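Local coordinates for aminopeptidase N family protein (Idiomarina loihiensis L2TR, PDB 4FGM) that probably removes residues from the amino end of peptides as a zinc-dependent M61-family peptidase, with zinc and maleic acid bound in its pocket, at residues 397-401 against 402-406; 381-384 against 385-389; 521-525 against 526-530; 512-515 against 516-520. All blocks are in the same frame, centred on the assembly; numbering follows the deposited sequence.

Contact 1: residues 397-401 against 402-406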
loop_
_atom_site.group_PDB
_atom_site.type_symbol
_atom_site.label_atom_id
_atom_site.label_comp_id
_atom_site.label_asym_id
_atom_site.label_seq_id
_atom_site.Cartn_x
_atom_site.Cartn_y
_atom_site.Cartn_z
ATOM N N HIS A 397 -7.790 2.359 -30.978
ATOM C CA HIS A 397 -6.715 1.589 -30.367
ATOM C C HIS A 397 -5.290 2.092 -30.560
ATOM O O HIS A 397 -4.337 1.322 -30.455
ATOM C CB HIS A 397 -6.835 0.141 -30.828
ATOM C CG HIS A 397 -8.219 -0.407 -30.683
ATOM N ND1 HIS A 397 -8.882 -0.442 -29.474
ATOM C CD2 HIS A 397 -9.086 -0.897 -31.598
ATOM C CE1 HIS A 397 -10.095 -0.930 -29.652
ATOM N NE2 HIS A 397 -10.246 -1.214 -30.933
ATOM N N LYS A 398 -5.134 3.382 -30.819
ATOM C CA LYS A 398 -3.800 3.930 -31.004
ATOM C C LYS A 398 -3.260 4.555 -29.729
ATOM O O LYS A 398 -2.047 4.614 -29.525
ATOM C CB LYS A 398 -3.793 4.948 -32.151
ATOM C CG LYS A 398 -3.986 4.291 -33.507
ATOM C CD LYS A 398 -3.065 3.080 -33.638
ATOM C CE LYS A 398 -3.561 2.094 -34.681
ATOM N NZ LYS A 398 -2.912 0.760 -34.521
ATOM N N LEU A 399 -4.167 5.006 -28.867
ATOM C CA LEU A 399 -3.782 5.623 -27.605
ATOM C C LEU A 399 -4.283 4.783 -26.435
ATOM O O LEU A 399 -5.484 4.544 -26.309
ATOM C CB LEU A 399 -4.377 7.029 -27.506
ATOM C CG LEU A 399 -4.095 7.816 -26.228
ATOM C CD1 LEU A 399 -2.640 8.256 -26.213
ATOM C CD2 LEU A 399 -5.012 9.024 -26.156
ATOM N N THR A 400 -3.360 4.329 -25.590
ATOM C CA THR A 400 -3.717 3.533 -24.416
ATOM C C THR A 400 -3.465 4.377 -23.170
ATOM O O THR A 400 -2.801 5.412 -23.246
ATOM C CB THR A 400 -2.858 2.249 -24.306
ATOM O OG1 THR A 400 -1.472 2.603 -24.257
ATOM C CG2 THR A 400 -3.114 1.322 -25.478
ATOM N N LEU A 401 -4.006 3.950 -22.028
ATOM C CA LEU A 401 -3.784 4.681 -20.780
ATOM C C LEU A 401 -2.294 4.581 -20.443
ATOM O O LEU A 401 -1.711 5.510 -19.872
ATOM C CB LEU A 401 -4.617 4.093 -19.627
ATOM C CG LEU A 401 -4.362 4.660 -18.216
ATOM C CD1 LEU A 401 -4.715 6.145 -18.148
ATOM C CD2 LEU A 401 -5.179 3.876 -17.201
ATOM N N ALA A 402 -1.681 3.452 -20.797
ATOM C CA ALA A 402 -0.258 3.262 -20.545
ATOM C C ALA A 402 0.511 4.379 -21.254
ATOM O O ALA A 402 1.378 5.020 -20.657
ATOM C CB ALA A 402 0.200 1.897 -21.047
ATOM N N ARG A 403 0.173 4.621 -22.520
ATOM C CA ARG A 403 0.829 5.672 -23.286
ATOM C C ARG A 403 0.648 7.022 -22.588
ATOM O O ARG A 403 1.579 7.822 -22.509
ATOM C CB ARG A 403 0.268 5.737 -24.711
ATOM C CG ARG A 403 0.861 6.881 -25.513
ATOM C CD ARG A 403 1.017 6.567 -26.993
ATOM N NE ARG A 403 1.884 7.557 -27.633
ATOM C CZ ARG A 403 3.177 7.711 -27.357
ATOM N NH1 ARG A 403 3.767 6.938 -26.455
ATOM N NH2 ARG A 403 3.881 8.650 -27.971
ATOM N N VAL A 404 -0.548 7.264 -22.070
ATOM C CA VAL A 404 -0.821 8.512 -21.377
ATOM C C VAL A 404 0.071 8.655 -20.141
ATOM O O VAL A 404 0.556 9.755 -19.842
ATOM C CB VAL A 404 -2.312 8.597 -20.961
ATOM C CG1 VAL A 404 -2.543 9.794 -20.044
ATOM C CG2 VAL A 404 -3.189 8.712 -22.209
HETATM N N MSE A 405 0.290 7.550 -19.425
HETATM C CA MSE A 405 1.133 7.582 -18.226
HETATM C C MSE A 405 2.562 7.957 -18.612
HETATM O O MSE A 405 3.193 8.792 -17.962
HETATM C CB MSE A 405 1.133 6.220 -17.512
HETATM C CG MSE A 405 -0.221 5.775 -16.966
HETATM SE SE MSE A 405 -1.001 7.028 -15.703
HETATM C CE MSE A 405 0.413 6.995 -14.373
ATOM N N LYS A 406 3.063 7.330 -19.676
ATOM C CA LYS A 406 4.415 7.602 -20.166
ATOM C C LYS A 406 4.584 9.101 -20.404
ATOM O O LYS A 406 5.488 9.742 -19.859
ATOM C CB LYS A 406 4.669 6.864 -21.485
ATOM C CG LYS A 406 6.039 7.155 -22.097
ATOM C CD LYS A 406 6.058 6.921 -23.602
ATOM C CE LYS A 406 5.847 8.221 -24.375
ATOM N NZ LYS A 406 7.042 9.125 -24.336
#

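Contact 2: residues 381-384 against 385-389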
loop_
_atom_site.group_PDB
_atom_site.type_symbol
_atom_site.label_atom_id
_atom_site.label_comp_id
_atom_site.label_asym_id
_atom_site.label_seq_id
_atom_site.Cartn_x
_atom_site.Cartn_y
_atom_site.Cartn_z
ATOM N N ALA A 381 -8.979 2.568 -9.499
ATOM C CA ALA A 381 -8.593 1.503 -10.408
ATOM C C ALA A 381 -9.642 1.336 -11.500
ATOM O O ALA A 381 -9.305 1.096 -12.659
ATOM C CB ALA A 381 -8.415 0.199 -9.641
ATOM N N LEU A 382 -10.913 1.460 -11.131
ATOM C CA LEU A 382 -11.983 1.322 -12.106
ATOM C C LEU A 382 -11.999 2.534 -13.048
ATOM O O LEU A 382 -12.348 2.416 -14.228
ATOM C CB LEU A 382 -13.330 1.156 -11.397
ATOM C CG LEU A 382 -13.440 -0.115 -10.545
ATOM C CD1 LEU A 382 -14.828 -0.203 -9.941
ATOM C CD2 LEU A 382 -13.161 -1.342 -11.393
ATOM N N ILE A 383 -11.611 3.696 -12.526
ATOM C CA ILE A 383 -11.542 4.903 -13.335
ATOM C C ILE A 383 -10.466 4.665 -14.389
ATOM O O ILE A 383 -10.672 4.918 -15.577
ATOM C CB ILE A 383 -11.144 6.125 -12.485
ATOM C CG1 ILE A 383 -12.322 6.549 -11.605
ATOM C CG2 ILE A 383 -10.666 7.261 -13.390
ATOM C CD1 ILE A 383 -12.058 7.793 -10.773
ATOM N N ALA A 384 -9.314 4.168 -13.944
ATOM C CA ALA A 384 -8.202 3.882 -14.847
ATOM C C ALA A 384 -8.645 2.890 -15.917
ATOM O O ALA A 384 -8.305 3.040 -17.087
ATOM C CB ALA A 384 -7.007 3.316 -14.061
ATOM N N LEU A 385 -9.401 1.874 -15.509
ATOM C CA LEU A 385 -9.899 0.867 -16.442
ATOM C C LEU A 385 -10.751 1.536 -17.509
ATOM O O LEU A 385 -10.623 1.244 -18.699
ATOM C CB LEU A 385 -10.757 -0.166 -15.714
ATOM C CG LEU A 385 -11.602 -1.065 -16.624
ATOM C CD1 LEU A 385 -10.709 -2.107 -17.289
ATOM C CD2 LEU A 385 -12.698 -1.735 -15.808
ATOM N N SER A 386 -11.625 2.434 -17.064
ATOM C CA SER A 386 -12.520 3.147 -17.964
ATOM C C SER A 386 -11.742 3.983 -18.974
ATOM O O SER A 386 -11.987 3.898 -20.176
ATOM C CB SER A 386 -13.461 4.048 -17.164
ATOM O OG SER A 386 -14.181 3.306 -16.195
ATOM N N LEU A 387 -10.802 4.786 -18.482
ATOM C CA LEU A 387 -9.998 5.635 -19.355
ATOM C C LEU A 387 -9.236 4.823 -20.399
ATOM O O LEU A 387 -9.183 5.197 -21.570
ATOM C CB LEU A 387 -9.010 6.465 -18.531
ATOM C CG LEU A 387 -9.573 7.541 -17.599
ATOM C CD1 LEU A 387 -8.433 8.165 -16.801
ATOM C CD2 LEU A 387 -10.294 8.610 -18.409
ATOM N N ASP A 388 -8.652 3.710 -19.980
ATOM C CA ASP A 388 -7.898 2.878 -20.905
ATOM C C ASP A 388 -8.801 2.380 -22.035
ATOM O O ASP A 388 -8.433 2.427 -23.206
ATOM C CB ASP A 388 -7.275 1.690 -20.164
ATOM C CG ASP A 388 -6.065 1.121 -20.883
ATOM O OD1 ASP A 388 -5.650 1.695 -21.914
ATOM O OD2 ASP A 388 -5.519 0.103 -20.413
ATOM N N LEU A 389 -9.987 1.906 -21.678
ATOM C CA LEU A 389 -10.932 1.402 -22.665
ATOM C C LEU A 389 -11.503 2.522 -23.532
ATOM O O LEU A 389 -11.620 2.379 -24.748
ATOM C CB LEU A 389 -12.055 0.640 -21.957
ATOM C CG LEU A 389 -11.899 -0.886 -21.849
ATOM C CD1 LEU A 389 -10.441 -1.296 -21.801
ATOM C CD2 LEU A 389 -12.638 -1.372 -20.620
#

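Contact 3: residues 521-525 against 526-530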
loop_
_atom_site.group_PDB
_atom_site.type_symbol
_atom_site.label_atom_id
_atom_site.label_comp_id
_atom_site.label_asym_id
_atom_site.label_seq_id
_atom_site.Cartn_x
_atom_site.Cartn_y
_atom_site.Cartn_z
ATOM N N ILE A 521 -23.817 -16.637 18.311
ATOM C CA ILE A 521 -23.628 -17.904 18.990
ATOM C C ILE A 521 -24.568 -19.002 18.485
ATOM O O ILE A 521 -24.225 -20.180 18.491
ATOM C CB ILE A 521 -23.766 -17.654 20.520
ATOM C CG1 ILE A 521 -22.512 -18.163 21.209
ATOM C CG2 ILE A 521 -25.065 -18.211 21.073
ATOM C CD1 ILE A 521 -21.271 -17.420 20.767
ATOM N N ALA A 522 -25.754 -18.615 18.035
ATOM C CA ALA A 522 -26.703 -19.588 17.503
ATOM C C ALA A 522 -27.607 -18.949 16.459
ATOM O O ALA A 522 -27.874 -17.750 16.500
ATOM C CB ALA A 522 -27.550 -20.178 18.629
ATOM N N ILE A 523 -28.052 -19.764 15.510
ATOM C CA ILE A 523 -28.960 -19.326 14.460
ATOM C C ILE A 523 -30.093 -20.350 14.475
ATOM O O ILE A 523 -29.847 -21.551 14.362
ATOM C CB ILE A 523 -28.269 -19.329 13.076
ATOM C CG1 ILE A 523 -27.142 -18.289 13.055
ATOM C CG2 ILE A 523 -29.289 -19.016 11.978
ATOM C CD1 ILE A 523 -26.156 -18.493 11.928
ATOM N N ASP A 524 -31.325 -19.877 14.637
ATOM C CA ASP A 524 -32.487 -20.761 14.687
ATOM C C ASP A 524 -32.306 -21.807 15.805
ATOM O O ASP A 524 -32.731 -22.955 15.677
ATOM C CB ASP A 524 -32.673 -21.467 13.337
ATOM C CG ASP A 524 -34.111 -21.876 13.087
ATOM O OD1 ASP A 524 -34.955 -21.671 13.990
ATOM O OD2 ASP A 524 -34.400 -22.396 11.987
ATOM N N HIS A 525 -31.663 -21.392 16.893
ATOM C CA HIS A 525 -31.407 -22.255 18.048
ATOM C C HIS A 525 -30.340 -23.316 17.810
ATOM O O HIS A 525 -30.174 -24.218 18.623
ATOM C CB HIS A 525 -32.708 -22.917 18.508
ATOM C CG HIS A 525 -33.804 -21.938 18.776
ATOM N ND1 HIS A 525 -33.839 -21.156 19.912
ATOM C CD2 HIS A 525 -34.864 -21.555 18.024
ATOM C CE1 HIS A 525 -34.870 -20.333 19.845
ATOM N NE2 HIS A 525 -35.509 -20.554 18.709
ATOM N N LEU A 526 -29.615 -23.204 16.704
ATOM C CA LEU A 526 -28.553 -24.159 16.394
ATOM C C LEU A 526 -27.178 -23.507 16.511
ATOM O O LEU A 526 -26.962 -22.381 16.060
ATOM C CB LEU A 526 -28.745 -24.727 14.987
ATOM C CG LEU A 526 -30.005 -25.571 14.803
ATOM C CD1 LEU A 526 -30.095 -26.067 13.365
ATOM C CD2 LEU A 526 -29.965 -26.755 15.778
ATOM N N GLN A 527 -26.245 -24.218 17.129
ATOM C CA GLN A 527 -24.899 -23.683 17.313
ATOM C C GLN A 527 -24.275 -23.195 16.009
ATOM O O GLN A 527 -24.168 -23.942 15.040
ATOM C CB GLN A 527 -23.999 -24.738 17.951
ATOM C CG GLN A 527 -22.600 -24.252 18.264
ATOM C CD GLN A 527 -21.802 -25.287 19.019
ATOM O OE1 GLN A 527 -22.101 -26.475 18.955
ATOM N NE2 GLN A 527 -20.771 -24.847 19.725
ATOM N N ALA A 528 -23.860 -21.936 15.990
ATOM C CA ALA A 528 -23.245 -21.354 14.806
ATOM C C ALA A 528 -21.727 -21.471 14.876
ATOM O O ALA A 528 -21.106 -20.990 15.819
ATOM C CB ALA A 528 -23.652 -19.886 14.683
ATOM N N THR A 529 -21.125 -22.099 13.877
ATOM C CA THR A 529 -19.677 -22.256 13.859
ATOM C C THR A 529 -19.187 -22.148 12.428
ATOM O O THR A 529 -19.972 -21.917 11.510
ATOM C CB THR A 529 -19.241 -23.643 14.372
ATOM O OG1 THR A 529 -19.727 -24.648 13.477
ATOM C CG2 THR A 529 -19.789 -23.912 15.760
ATOM N N GLU A 530 -17.884 -22.326 12.251
ATOM C CA GLU A 530 -17.275 -22.283 10.934
ATOM C C GLU A 530 -17.836 -23.471 10.164
ATOM O O GLU A 530 -18.142 -23.379 8.975
ATOM C CB GLU A 530 -15.759 -22.426 11.061
ATOM C CG GLU A 530 -14.985 -22.143 9.786
ATOM C CD GLU A 530 -13.481 -22.136 10.010
ATOM O OE1 GLU A 530 -12.746 -21.675 9.109
ATOM O OE2 GLU A 530 -13.034 -22.593 11.087
HETATM O O HOH W 1 -21.433 -20.899 18.405
#

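Contact 4: residues 512-515 against 516-520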
loop_
_atom_site.group_PDB
_atom_site.type_symbol
_atom_site.label_atom_id
_atom_site.label_comp_id
_atom_site.label_asym_id
_atom_site.label_seq_id
_atom_site.Cartn_x
_atom_site.Cartn_y
_atom_site.Cartn_z
ATOM N N ALA A 512 -31.979 -6.782 12.128
ATOM C CA ALA A 512 -32.114 -7.619 13.303
ATOM C C ALA A 512 -31.476 -6.945 14.515
ATOM O O ALA A 512 -31.774 -7.290 15.652
ATOM C CB ALA A 512 -31.468 -8.970 13.038
ATOM N N GLY A 513 -30.601 -5.975 14.262
ATOM C CA GLY A 513 -29.945 -5.276 15.348
ATOM C C GLY A 513 -28.578 -5.824 15.710
ATOM O O GLY A 513 -28.137 -5.665 16.843
ATOM N N LEU A 514 -27.915 -6.491 14.772
ATOM C CA LEU A 514 -26.577 -7.024 15.021
ATOM C C LEU A 514 -25.571 -5.928 14.691
ATOM O O LEU A 514 -25.830 -5.077 13.838
ATOM C CB LEU A 514 -26.304 -8.242 14.130
ATOM C CG LEU A 514 -26.994 -9.552 14.501
ATOM C CD1 LEU A 514 -26.936 -10.505 13.318
ATOM C CD2 LEU A 514 -26.322 -10.147 15.732
ATOM N N SER A 515 -24.414 -5.959 15.340
ATOM C CA SER A 515 -23.403 -4.944 15.096
ATOM C C SER A 515 -22.015 -5.527 15.053
ATOM O O SER A 515 -21.770 -6.608 15.595
ATOM C CB SER A 515 -23.447 -3.879 16.196
ATOM O OG SER A 515 -24.715 -3.250 16.252
ATOM N N ALA A 516 -21.102 -4.802 14.410
ATOM C CA ALA A 516 -19.720 -5.243 14.330
ATOM C C ALA A 516 -19.260 -5.406 15.771
ATOM O O ALA A 516 -19.566 -4.568 16.619
ATOM C CB ALA A 516 -18.878 -4.199 13.623
ATOM N N GLY A 517 -18.545 -6.489 16.053
ATOM C CA GLY A 517 -18.077 -6.727 17.412
ATOM C C GLY A 517 -18.887 -7.798 18.122
ATOM O O GLY A 517 -18.385 -8.473 19.017
ATOM N N ASP A 518 -20.152 -7.939 17.735
ATOM C CA ASP A 518 -21.024 -8.948 18.321
ATOM C C ASP A 518 -20.529 -10.332 17.902
ATOM O O ASP A 518 -19.825 -10.471 16.900
ATOM C CB ASP A 518 -22.463 -8.795 17.810
ATOM C CG ASP A 518 -23.100 -7.483 18.203
ATOM O OD1 ASP A 518 -22.543 -6.776 19.068
ATOM O OD2 ASP A 518 -24.178 -7.169 17.654
ATOM N N LYS A 519 -20.888 -11.350 18.677
ATOM C CA LYS A 519 -20.520 -12.715 18.330
ATOM C C LYS A 519 -21.772 -13.572 18.260
ATOM O O LYS A 519 -22.408 -13.841 19.276
ATOM C CB LYS A 519 -19.540 -13.328 19.336
ATOM C CG LYS A 519 -19.237 -14.793 19.013
ATOM C CD LYS A 519 -17.774 -15.161 19.200
ATOM C CE LYS A 519 -17.404 -15.285 20.663
ATOM N NZ LYS A 519 -18.236 -16.316 21.354
ATOM N N ILE A 520 -22.135 -13.971 17.047
ATOM C CA ILE A 520 -23.302 -14.804 16.843
ATOM C C ILE A 520 -22.968 -16.176 17.404
ATOM O O ILE A 520 -21.973 -16.793 17.036
ATOM C CB ILE A 520 -23.660 -14.907 15.350
ATOM C CG1 ILE A 520 -24.023 -13.517 14.812
ATOM C CG2 ILE A 520 -24.845 -15.842 15.162
ATOM C CD1 ILE A 520 -24.205 -13.459 13.314
#

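Contact 1: residues 397-401 against 402-406
Leu399 reaches forward over the first turn of the helix that starts at Leu401. Its CD1 lies against two side chains: the aliphatic part of Arg403, which it crosses at about a right angle with CD1 3.8 Å from Arg403 CG, and Val404, whose CG2 is 4.1 Å from Leu399 CD1. Beyond CG, Arg403 leads away to a salt bridge of its NE with Glu407. Thr400 follows as the N-cap. With OG1 set between its backbone N and carbonyl carbon (chi1 58°), the hydroxyl oxygen faces the helix and accepts from Arg403 N at 3.1 Å (N-H...O 159°). The carbonyl of the same residue takes the first helical bond, Val404 N to Thr400 O at 3.1 Å, so one threonine serves two amides of the opening turn. Putting a valine at Thr400 would probably leave Arg403 N without its capping acceptor and fray the start of the helix. Leu401 then sends its O to Met405 N at 2.9 Å, the residue at 405 being a selenomethionine. Leu401 CG, anti to its backbone N (chi1 173°), lies 4.5 Å from Met405 CG, and these two side chains pack onto Phe313 of helix 308-320. The whole is a threonine N-cap with a hydrophobic staple, Leu399 to Val404, at the start of helix 401-413.

Contact 2: residues 381-384 against 385-389
Ala381 and Leu385 are joined by one of four consecutive i to i+4 bonds in the middle of alpha-helix 378-394, where each carbonyl of residues 381-384 accepts from the amide four residues on. Leu385 N gives to Ala381 O at 3.0 Å and Ser386 N to Leu382 O at 2.9 Å, both donors tilted somewhat from the carbonyl plane. Leu387 N reaches Ile383 O at 2.9 Å with an almost straight N-H...O of 170°, arriving nearly along the C=O axis, and Asp388 N meets Ala384 O at 3.0 Å. Leu382 O may have a second donor: Ser386 OG, placed anti to its own carbonyl carbon (chi1 -56°), bends back toward it, although the position of that hydroxyl is doubtful. The carboxylate of Asp388 finds its partners elsewhere. Its CG leaves the helix opposite the backbone N (chi1 -157°), which lets OD2 bond to Tyr312 OH of helix 308-320 while OD1 pairs with Arg392 NE, one turn further along the same helix. The buried carboxylate thus ties helix 378-394 to helix 308-320 and, through OD1, to the first residue of helix 401-413. Outside the helix, Leu382 packs on helix 326-342 and Ile383 on helix 437-445. Ile383 and Leu387 run alongside one another in the same direction, with Ile383 CG2 4.2 Å from Leu387 CD1.

Contact 3: residues 521-525 against 526-530
Ile523 and Leu526 pair at the head of a tight beta hairpin, a two-residue type I' turn through Asp524 and His525 in what is probably the PDZ-like domain. The pair is bonded both ways: Leu526 N gives to Ile523 O at 2.9 Å, coming from well above the carbonyl plane, and Ile523 N gives to Leu526 O, also at 2.9 Å but with only a modest tilt. Leu526 O receives in addition a CA-H contact from Ala522 CA at 3.2 Å. In the next, non-hydrogen-bonded pair, Ala522 with Gln527, the side chains splay apart. Beyond it Ala528 N closes on Ile521 O at 3.1 Å in an almost perfectly straight bond (N-H...O 179°), though the N-H comes from above the plane of the Ile521 carbonyl. A water gives one hydrogen to Ile521 O and the other to Ala528 O, so Ile521 O is held by two donors. Ile523 CD1, carried by a CG1 anti to the carbonyl carbon (chi1 -65°), packs on Ala528 CB at 4.0 Å; the Ile523 side chain also touches Ile548. The outer shell fixes the hairpin to strand 545-552: Ile521 and Ala522 stand opposite the single His549, a classic bulge, and the ring of His525 meets that of His549 with planes about 60° apart. On the turn, Asp524 is steadied by Tyr540, whose OH is hydrogen-bonded to Asp524 OD2.

Contact 4: residues 512-515 against 516-520
Ser515 to Asp518 makes a type II beta turn, closed by Asp518 N bonding to Ser515 O at 3.0 Å, with Gly517 taking the positive phi (104°) that its third position needs. Just ahead, Gly513 ends helix 508-512 in a Schellman motif, so the chain leaves a helix, turns once and enters strand 519-523. Asp518 links the two sides of the turn a second time. With CG anti to its carbonyl carbon (chi1 -63°), its carboxylate swings back over the turn, and OD2 accepts from Ser515 N at 2.6 Å, the N-H coming from above the carboxylate plane (54° out of it). Ser515 therefore uses both its N and its O on one residue. Arg552 of strand 545-552 makes a salt bridge to the same OD2 through NH2, which also bonds to Gly513 O. Replacing Asp518 by an alanine would probably leave Ser515 N and the charge of Arg552 without their mate and allow the turn to shift. Leu514 also packs on Ile520, crossing it at about a right angle with Leu514 CD1 4.0 Å from Ile520 CD1; Leu514 CD2 lies 4.1 Å from Asp518 OD2. Ile520 packs further on Ile548. A buried carboxylate that meets an amide and a guanidinium at one oxygen is likely to stay ionised.

The contacts fall into two groups. Contacts 1 and 2, with centres 11 Å apart, lie on consecutive helices and touch: Leu401 N is 2.8 Å from Asp388 OD1, a probable hydrogen bond, and Leu401 CD2 packs against Ala384 O at 3.2 Å. Both lie near the zinc site of His273, His277 and Glu307, the side chains of Ala381 and Met405 being about 11 and 12 Å from the zinc ion. Contacts 3 and 4, centres 13 Å apart, share strand 519-523, and Ala528 CB approaches Ile520 O at 4.2 Å. The second group lies away from the metal site; contacts 2 and 4 are 37 Å apart between centres, about 24 Å between nearest atoms.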